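Local coordinates for [PSI+] inducibility protein 3 (Saccharomyces cerevisiae, PDB 1ZX6) that promotes, when overproduced, the de novo appearance of the [PSI+] prion form of SUP35 and binds LAS17 and RSP5, here represented by its SH3 domain, at residues D16-L21 with T46-A51. Numbering follows the deposited sequence.
Sequences DGDLGL and TGIFPA
The RT loop of this SH3 domain, the long excursion between strands 4-7 and 26-32, meets edge strand 45-50 where a single beta bridge joins Asp18 to Ile48. Ile48 N donates to Gly17 O at 2.9 Å. Leu19 N donates in turn to Ile48 O at 2.8 Å. Gly47 has no side chain, and Gly17 O comes within 3.1 Å of Gly47 CA. Beside the bridge, one water donates to Thr46 O and, over a longer distance, to Asp18 O. Leu19 runs side by side with Phe49, its chi1 of 178° carrying CG away from its own backbone N, and brings CD2 to 3.9 Å from Phe49 CD2. Leu21 crosses the same side chain at about a right angle, its CD1 3.7 Å from Phe49 CD1. Leu19 O, 3.7 Å from Phe49 CB, is buried without a polar partner. Ile48 CG1 lies 3.6 Å from Gly17 O, while Asp18 turns its carboxylate back to the backbone N atoms of Gln14 and Gln15. Because the RT loop flanks the peptide-binding surface of SH3 domains, this contact probably helps to set its position. Leu19, Leu21 and Phe49 all pack on Val27 of strand 26-32, and Leu21 and Phe49 also reach Val54 of strand 54-56; strand 45-50 is paired through Gly47 and Phe49 with Gly40 and Tyr38 of strand 37-42.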
loop_
_atom_site.group_PDB
_atom_site.type_symbol
_atom_site.label_atom_id
_atom_site.label_comp_id
_atom_site.label_asym_id
_atom_site.label_seq_id
_atom_site.Cartn_x
_atom_site.Cartn_y
_atom_site.Cartn_z
ATOM N N ASP A 16 14.017 3.037 1.985
ATOM C CA ASP A 16 13.702 3.817 0.805
ATOM C C ASP A 16 12.949 2.949 -0.203
ATOM O O ASP A 16 13.316 1.791 -0.435
ATOM C CB ASP A 16 14.978 4.402 0.217
ATOM C CG ASP A 16 15.706 5.327 1.212
ATOM O OD1 ASP A 16 15.032 6.082 1.953
ATOM O OD2 ASP A 16 16.961 5.297 1.263
ATOM N N GLY A 17 11.862 3.506 -0.744
ATOM C CA GLY A 17 11.009 2.798 -1.698
ATOM C C GLY A 17 9.772 2.158 -1.068
ATOM O O GLY A 17 8.893 1.672 -1.780
ATOM N N ASP A 18 9.708 2.150 0.259
ATOM C CA ASP A 18 8.522 1.681 0.976
ATOM C C ASP A 18 7.479 2.783 0.947
ATOM O O ASP A 18 7.825 3.961 1.167
ATOM C CB ASP A 18 8.817 1.463 2.466
ATOM C CG ASP A 18 9.658 0.242 2.775
ATOM O OD1 ASP A 18 9.959 -0.547 1.871
ATOM O OD2 ASP A 18 10.019 0.090 3.981
ATOM N N LEU A 19 6.221 2.406 0.815
ATOM C CA LEU A 19 5.076 3.318 0.891
ATOM C C LEU A 19 4.426 3.152 2.267
ATOM O O LEU A 19 3.704 2.174 2.532
ATOM C CB LEU A 19 4.070 2.977 -0.213
ATOM C CG LEU A 19 2.753 3.806 -0.258
ATOM C CD1 LEU A 19 3.045 5.252 -0.563
ATOM C CD2 LEU A 19 1.758 3.219 -1.270
ATOM N N GLY A 20 4.659 4.123 3.136
ATOM C CA GLY A 20 4.035 4.127 4.447
ATOM C C GLY A 20 2.527 4.221 4.317
ATOM O O GLY A 20 2.004 4.820 3.351
ATOM N N LEU A 21 1.821 3.630 5.277
ATOM C CA LEU A 21 0.362 3.546 5.258
ATOM C C LEU A 21 -0.224 3.860 6.648
ATOM O O LEU A 21 0.317 3.431 7.660
ATOM C CB LEU A 21 -0.107 2.143 4.824
ATOM C CG LEU A 21 0.314 1.521 3.495
ATOM C CD1 LEU A 21 -0.162 0.061 3.454
ATOM C CD2 LEU A 21 -0.225 2.306 2.311
ATOM N N THR A 46 4.779 7.081 -4.101
ATOM C CA THR A 46 4.747 5.779 -4.775
ATOM C C THR A 46 5.782 4.855 -4.103
ATOM O O THR A 46 6.896 5.265 -3.840
ATOM C CB THR A 46 5.048 5.889 -6.276
ATOM O OG1 THR A 46 4.051 6.707 -6.911
ATOM C CG2 THR A 46 5.082 4.509 -6.953
ATOM N N GLY A 47 5.386 3.621 -3.794
ATOM C CA GLY A 47 6.316 2.647 -3.254
ATOM C C GLY A 47 5.652 1.301 -3.028
ATOM O O GLY A 47 4.532 1.053 -3.514
ATOM N N ILE A 48 6.321 0.468 -2.239
ATOM C CA ILE A 48 5.863 -0.871 -1.984
ATOM C C ILE A 48 5.473 -1.047 -0.523
ATOM O O ILE A 48 5.993 -0.365 0.375
ATOM C CB ILE A 48 6.883 -1.933 -2.457
ATOM C CG1 ILE A 48 8.175 -1.903 -1.655
ATOM C CG2 ILE A 48 7.184 -1.747 -3.963
ATOM C CD1 ILE A 48 9.089 -3.103 -1.969
ATOM N N PHE A 49 4.578 -1.997 -0.309
ATOM C CA PHE A 49 4.014 -2.230 1.002
ATOM C C PHE A 49 3.524 -3.664 1.069
ATOM O O PHE A 49 3.200 -4.231 0.027
ATOM C CB PHE A 49 2.879 -1.243 1.303
ATOM C CG PHE A 49 1.743 -1.320 0.348
ATOM C CD1 PHE A 49 0.660 -2.168 0.597
ATOM C CD2 PHE A 49 1.774 -0.607 -0.825
ATOM C CE1 PHE A 49 -0.393 -2.289 -0.310
ATOM C CE2 PHE A 49 0.734 -0.699 -1.725
ATOM C CZ PHE A 49 -0.357 -1.548 -1.476
ATOM N N PRO A 50 3.481 -4.283 2.268
ATOM C CA PRO A 50 2.957 -5.659 2.315
ATOM C C PRO A 50 1.445 -5.755 2.057
ATOM O O PRO A 50 0.670 -4.972 2.555
ATOM C CB PRO A 50 3.323 -6.130 3.722
ATOM C CG PRO A 50 4.263 -4.987 4.288
ATOM C CD PRO A 50 3.821 -3.794 3.626
ATOM N N ALA A 51 1.039 -6.759 1.277
ATOM C CA ALA A 51 -0.326 -6.931 0.857
ATOM C C ALA A 51 -1.312 -7.141 1.990
ATOM O O ALA A 51 -2.461 -6.715 1.874
ATOM C CB ALA A 51 -0.414 -8.126 -0.113
HETATM O O HOH W 1 7.967 5.933 -1.421
#